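PDB 3TOV: glycosyl transferase family 9 from Veillonella parvula, which probably transfers a sugar, perhaps a heptose, from an activated nucleotide-sugar donor to a growing glycan, as other family 9 glycosyltransferases do. Local coordinates for residues His18-Glu30 with Tyr43-Asn56. Residues are numbered along the deposited sequence; the frame is centred on the assembly and turned at random.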
loop_
_atom_site.group_PDB
_atom_site.type_symbol
_atom_site.label_atom_id
_atom_site.label_comp_id
_atom_site.label_asym_id
_atom_site.label_seq_id
_atom_site.Cartn_x
_atom_site.Cartn_y
_atom_site.Cartn_z
ATOM N N HIS A 18 3.108 -4.035 7.719
ATOM C CA HIS A 18 3.549 -4.505 6.423
ATOM C C HIS A 18 3.385 -3.451 5.333
ATOM O O HIS A 18 2.690 -2.459 5.524
ATOM C CB HIS A 18 2.779 -5.767 6.086
ATOM C CG HIS A 18 3.276 -6.974 6.816
ATOM N ND1 HIS A 18 4.473 -6.987 7.497
ATOM C CD2 HIS A 18 2.744 -8.211 6.962
ATOM C CE1 HIS A 18 4.660 -8.183 8.031
ATOM N NE2 HIS A 18 3.627 -8.943 7.720
ATOM N N LEU A 19 4.029 -3.664 4.189
ATOM C CA LEU A 19 4.034 -2.677 3.105
ATOM C C LEU A 19 2.689 -1.978 2.882
ATOM O O LEU A 19 2.629 -0.750 2.764
ATOM C CB LEU A 19 4.505 -3.317 1.801
ATOM C CG LEU A 19 4.356 -2.444 0.559
ATOM C CD1 LEU A 19 5.274 -1.254 0.649
ATOM C CD2 LEU A 19 4.610 -3.235 -0.720
ATOM N N GLY A 20 1.617 -2.763 2.813
ATOM C CA GLY A 20 0.294 -2.221 2.548
ATOM C C GLY A 20 -0.229 -1.381 3.698
ATOM O O GLY A 20 -0.554 -0.199 3.539
ATOM N N ASP A 21 -0.310 -2.000 4.868
ATOM C CA ASP A 21 -0.753 -1.292 6.047
ATOM C C ASP A 21 0.020 0.010 6.196
ATOM O O ASP A 21 -0.553 1.020 6.548
ATOM C CB ASP A 21 -0.604 -2.166 7.288
ATOM C CG ASP A 21 -1.352 -3.495 7.167
ATOM O OD1 ASP A 21 -2.568 -3.538 7.455
ATOM O OD2 ASP A 21 -0.719 -4.505 6.797
ATOM N N VAL A 22 1.313 0.013 5.898
ATOM C CA VAL A 22 2.092 1.243 6.068
ATOM C C VAL A 22 1.640 2.361 5.136
ATOM O O VAL A 22 1.326 3.470 5.583
ATOM C CB VAL A 22 3.614 1.022 5.929
ATOM C CG1 VAL A 22 4.342 2.348 5.709
ATOM C CG2 VAL A 22 4.141 0.332 7.156
ATOM N N ILE A 23 1.603 2.083 3.843
ATOM C CA ILE A 23 1.239 3.122 2.890
ATOM C C ILE A 23 -0.099 3.756 3.276
ATOM O O ILE A 23 -0.323 4.952 3.065
ATOM C CB ILE A 23 1.219 2.568 1.467
ATOM C CG1 ILE A 23 2.621 2.026 1.130
ATOM C CG2 ILE A 23 0.753 3.632 0.492
ATOM C CD1 ILE A 23 2.691 1.132 -0.106
ATOM N N LEU A 24 -0.963 2.950 3.888
ATOM C CA LEU A 24 -2.284 3.393 4.325
ATOM C C LEU A 24 -2.248 4.339 5.523
ATOM O O LEU A 24 -3.251 4.969 5.851
ATOM C CB LEU A 24 -3.159 2.186 4.662
ATOM C CG LEU A 24 -3.545 1.329 3.463
ATOM C CD1 LEU A 24 -4.195 0.052 3.925
ATOM C CD2 LEU A 24 -4.468 2.126 2.580
ATOM N N THR A 25 -1.100 4.423 6.188
ATOM C CA THR A 25 -0.940 5.351 7.301
ATOM C C THR A 25 -0.489 6.700 6.773
ATOM O O THR A 25 -0.293 7.649 7.535
ATOM C CB THR A 25 0.115 4.871 8.309
ATOM O OG1 THR A 25 1.422 4.918 7.710
ATOM C CG2 THR A 25 -0.185 3.462 8.770
ATOM N N THR A 26 -0.321 6.783 5.462
ATOM C CA THR A 26 0.320 7.942 4.870
ATOM C C THR A 26 -0.569 9.203 4.765
ATOM O O THR A 26 -0.061 10.329 4.895
ATOM C CB THR A 26 0.984 7.569 3.523
ATOM O OG1 THR A 26 2.204 8.306 3.376
ATOM C CG2 THR A 26 0.058 7.835 2.345
ATOM N N PRO A 27 -1.891 9.022 4.547
ATOM C CA PRO A 27 -2.840 10.142 4.503
ATOM C C PRO A 27 -3.108 10.697 5.909
ATOM O O PRO A 27 -3.251 11.907 6.105
ATOM C CB PRO A 27 -4.117 9.498 3.946
ATOM C CG PRO A 27 -3.720 8.172 3.427
ATOM C CD PRO A 27 -2.580 7.747 4.281
ATOM N N PHE A 28 -3.195 9.793 6.876
ATOM C CA PHE A 28 -3.149 10.156 8.284
ATOM C C PHE A 28 -1.952 11.083 8.606
ATOM O O PHE A 28 -2.058 12.038 9.391
ATOM C CB PHE A 28 -3.087 8.865 9.102
ATOM C CG PHE A 28 -2.581 9.041 10.496
ATOM C CD1 PHE A 28 -3.459 9.054 11.564
ATOM C CD2 PHE A 28 -1.227 9.172 10.744
ATOM C CE1 PHE A 28 -2.992 9.207 12.857
ATOM C CE2 PHE A 28 -0.756 9.328 12.035
ATOM C CZ PHE A 28 -1.638 9.344 13.093
ATOM N N LEU A 29 -0.811 10.801 7.990
ATOM C CA LEU A 29 0.388 11.588 8.231
ATOM C C LEU A 29 0.327 12.972 7.627
ATOM O O LEU A 29 1.074 13.869 8.040
ATOM C CB LEU A 29 1.595 10.873 7.663
ATOM C CG LEU A 29 2.254 9.920 8.628
ATOM C CD1 LEU A 29 3.370 9.238 7.901
ATOM C CD2 LEU A 29 2.758 10.726 9.796
ATOM N N GLU A 30 -0.515 13.126 6.611
ATOM C CA GLU A 30 -0.733 14.431 6.013
ATOM C C GLU A 30 -1.647 15.213 6.932
ATOM O O GLU A 30 -1.406 16.386 7.221
ATOM C CB GLU A 30 -1.379 14.304 4.645
ATOM C CG GLU A 30 -1.870 15.627 4.086
ATOM C CD GLU A 30 -2.695 15.469 2.804
ATOM O OE1 GLU A 30 -3.152 14.335 2.514
ATOM O OE2 GLU A 30 -2.879 16.480 2.082
ATOM N N TYR A 43 8.712 9.214 12.677
ATOM C CA TYR A 43 8.074 7.941 12.321
ATOM C C TYR A 43 8.980 6.750 12.586
ATOM O O TYR A 43 10.191 6.840 12.444
ATOM C CB TYR A 43 7.758 7.935 10.836
ATOM C CG TYR A 43 6.674 6.957 10.400
ATOM C CD1 TYR A 43 5.402 7.412 10.101
ATOM C CD2 TYR A 43 6.933 5.594 10.253
ATOM C CE1 TYR A 43 4.411 6.559 9.687
ATOM C CE2 TYR A 43 5.940 4.723 9.840
ATOM C CZ TYR A 43 4.673 5.221 9.556
ATOM O OH TYR A 43 3.642 4.406 9.139
ATOM N N VAL A 44 8.379 5.619 12.927
ATOM C CA VAL A 44 9.133 4.412 13.211
ATOM C C VAL A 44 8.562 3.185 12.477
ATOM O O VAL A 44 7.572 2.602 12.928
ATOM C CB VAL A 44 9.148 4.155 14.716
ATOM C CG1 VAL A 44 10.068 2.997 15.056
ATOM C CG2 VAL A 44 9.580 5.422 15.449
ATOM N N ILE A 45 9.187 2.815 11.350
ATOM C CA ILE A 45 8.845 1.594 10.600
ATOM C C ILE A 45 9.834 0.475 10.854
ATOM O O ILE A 45 10.769 0.606 11.649
ATOM C CB ILE A 45 8.928 1.753 9.047
ATOM C CG1 ILE A 45 9.523 3.098 8.648
ATOM C CG2 ILE A 45 7.626 1.385 8.358
ATOM C CD1 ILE A 45 11.041 3.120 8.837
ATOM N N ASP A 46 9.625 -0.613 10.113
ATOM C CA ASP A 46 10.515 -1.760 10.102
ATOM C C ASP A 46 11.525 -1.616 8.965
ATOM O O ASP A 46 11.161 -1.266 7.846
ATOM C CB ASP A 46 9.695 -3.046 9.968
ATOM C CG ASP A 46 10.319 -4.047 9.015
ATOM O OD1 ASP A 46 11.031 -4.971 9.476
ATOM O OD2 ASP A 46 10.086 -3.909 7.798
ATOM N N GLU A 47 12.792 -1.893 9.269
ATOM C CA GLU A 47 13.909 -1.652 8.356
ATOM C C GLU A 47 13.586 -1.764 6.859
ATOM O O GLU A 47 13.960 -0.889 6.084
ATOM C CB GLU A 47 15.109 -2.544 8.725
ATOM C CG GLU A 47 15.341 -3.759 7.805
ATOM C CD GLU A 47 15.108 -5.114 8.487
ATOM O OE1 GLU A 47 13.935 -5.461 8.765
ATOM O OE2 GLU A 47 16.101 -5.838 8.735
ATOM N N LYS A 48 12.891 -2.828 6.461
ATOM C CA LYS A 48 12.652 -3.115 5.039
ATOM C C LYS A 48 11.835 -2.041 4.313
ATOM O O LYS A 48 12.212 -1.550 3.246
ATOM C CB LYS A 48 11.989 -4.492 4.871
ATOM C CG LYS A 48 12.430 -5.500 5.930
ATOM C CD LYS A 48 12.396 -6.944 5.441
ATOM C CE LYS A 48 13.356 -7.835 6.260
ATOM N NZ LYS A 48 13.403 -9.251 5.764
ATOM N N LEU A 49 10.712 -1.667 4.901
ATOM C CA LEU A 49 9.807 -0.759 4.225
ATOM C C LEU A 49 10.359 0.658 4.220
ATOM O O LEU A 49 9.670 1.596 3.821
ATOM C CB LEU A 49 8.422 -0.793 4.889
ATOM C CG LEU A 49 7.838 -2.192 5.105
ATOM C CD1 LEU A 49 6.507 -2.134 5.829
ATOM C CD2 LEU A 49 7.704 -2.897 3.771
ATOM N N GLN A 50 11.601 0.812 4.651
ATOM C CA GLN A 50 12.120 2.145 4.924
ATOM C C GLN A 50 12.119 3.077 3.710
ATOM O O GLN A 50 11.871 4.274 3.861
ATOM C CB GLN A 50 13.495 2.077 5.598
ATOM C CG GLN A 50 14.651 2.651 4.809
ATOM C CD GLN A 50 15.922 1.870 5.059
ATOM O OE1 GLN A 50 15.950 0.979 5.912
ATOM N NE2 GLN A 50 16.978 2.183 4.312
ATOM N N GLN A 51 12.371 2.543 2.514
ATOM C CA GLN A 51 12.436 3.401 1.329
ATOM C C GLN A 51 11.079 4.059 1.048
ATOM O O GLN A 51 10.977 5.036 0.310
ATOM C CB GLN A 51 12.921 2.624 0.112
ATOM C CG GLN A 51 13.818 1.466 0.448
ATOM C CD GLN A 51 14.622 1.001 -0.753
ATOM O OE1 GLN A 51 14.974 1.798 -1.621
ATOM N NE2 GLN A 51 14.909 -0.293 -0.812
ATOM N N VAL A 52 10.036 3.516 1.656
ATOM C CA VAL A 52 8.680 4.016 1.477
ATOM C C VAL A 52 8.448 5.395 2.127
ATOM O O VAL A 52 7.682 6.228 1.623
ATOM C CB VAL A 52 7.689 2.997 2.043
ATOM C CG1 VAL A 52 6.333 3.636 2.279
ATOM C CG2 VAL A 52 7.602 1.810 1.106
HETATM N N MSE A 53 9.128 5.634 3.240
HETATM C CA MSE A 53 8.911 6.852 3.993
HETATM C C MSE A 53 10.080 7.833 3.901
HETATM O O MSE A 53 9.906 9.023 4.153
HETATM C CB MSE A 53 8.615 6.513 5.451
HETATM C CG MSE A 53 7.743 7.543 6.147
HETATM SE SE MSE A 53 5.901 7.497 5.529
HETATM C CE MSE A 53 5.346 5.834 6.338
ATOM N N GLU A 54 11.257 7.330 3.536
ATOM C CA GLU A 54 12.469 8.144 3.500
ATOM C C GLU A 54 12.155 9.589 3.152
ATOM O O GLU A 54 12.044 10.459 4.019
ATOM C CB GLU A 54 13.453 7.597 2.467
ATOM C CG GLU A 54 14.532 6.706 3.024
ATOM C CD GLU A 54 15.485 6.244 1.939
ATOM O OE1 GLU A 54 16.179 7.099 1.337
ATOM O OE2 GLU A 54 15.529 5.023 1.673
ATOM N N TYR A 55 12.034 9.836 1.859
ATOM C CA TYR A 55 11.590 11.123 1.373
ATOM C C TYR A 55 10.081 11.162 1.576
ATOM O O TYR A 55 9.352 10.300 1.072
ATOM C CB TYR A 55 11.981 11.273 -0.098
ATOM C CG TYR A 55 13.394 10.786 -0.375
ATOM C CD1 TYR A 55 14.451 11.677 -0.494
ATOM C CD2 TYR A 55 13.668 9.430 -0.497
ATOM C CE1 TYR A 55 15.745 11.229 -0.739
ATOM C CE2 TYR A 55 14.950 8.973 -0.742
ATOM C CZ TYR A 55 15.988 9.875 -0.861
ATOM O OH TYR A 55 17.266 9.416 -1.106
ATOM N N ASN A 56 9.630 12.129 2.367
ATOM C CA ASN A 56 8.216 12.294 2.690
ATOM C C ASN A 56 8.006 13.594 3.422
ATOM O O ASN A 56 8.590 13.821 4.484
ATOM C CB ASN A 56 7.685 11.160 3.554
ATOM C CG ASN A 56 6.209 11.322 3.862
ATOM O OD1 ASN A 56 5.845 12.010 4.803
ATOM N ND2 ASN A 56 5.351 10.707 3.048
#
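Y43 and T25 make the hydrogen bond that joins 18-30 to 43-56. The phenol OH of Y43 donates to OG1 of T25 over 2.7 Å, and OG1 lies at the ring edge, near its plane. OG1 in turn donates to the carbonyl O of V22 at 2.6 Å, in the carbonyl plane and on a lone pair. That oxygen also takes the backbone N-H of T25, so two bonds grip it. The T25 hydroxyl sits between its backbone N and carbonyl carbon (chi1 68°), which lets it link the carbonyl of V22 to the tyrosine. Replacing T25 by alanine removes the hydroxyl, and is likely to leave the buried Y43 OH without this acceptor and V22 O with one donor fewer.

The rest is apolar. V22 divides its two methyls. Its CG1 meets CE of selenomethionine M53 at 3.7 Å. Its CG2 meets I45 CG2 at 3.8 Å and also touches L49. The M53 chain bends at chi2 and chi3, bringing CE over one face of the Y43 ring, offset toward the rim. L29 CD1 comes obliquely to that ring and also lies 3.9 Å from M53 SE. At the other end, L49 lies against the start of helix 19-23, its CD2 3.8 Å from L19 CB. V52 CG2 touches L19 CD1 at 3.9 Å.

L19 and I23 also touch V275 of helix 271-277, in the other parallel-sheet domain. The contact packs the helices after strand 10-14 against strand 40-46 and the 3-10 and helical residues that follow it. Strand 10-14, these helices and strand 40-46 form the beta-alpha-beta crossover that opens the N-terminal Rossmann-like domain of a GT-B fold.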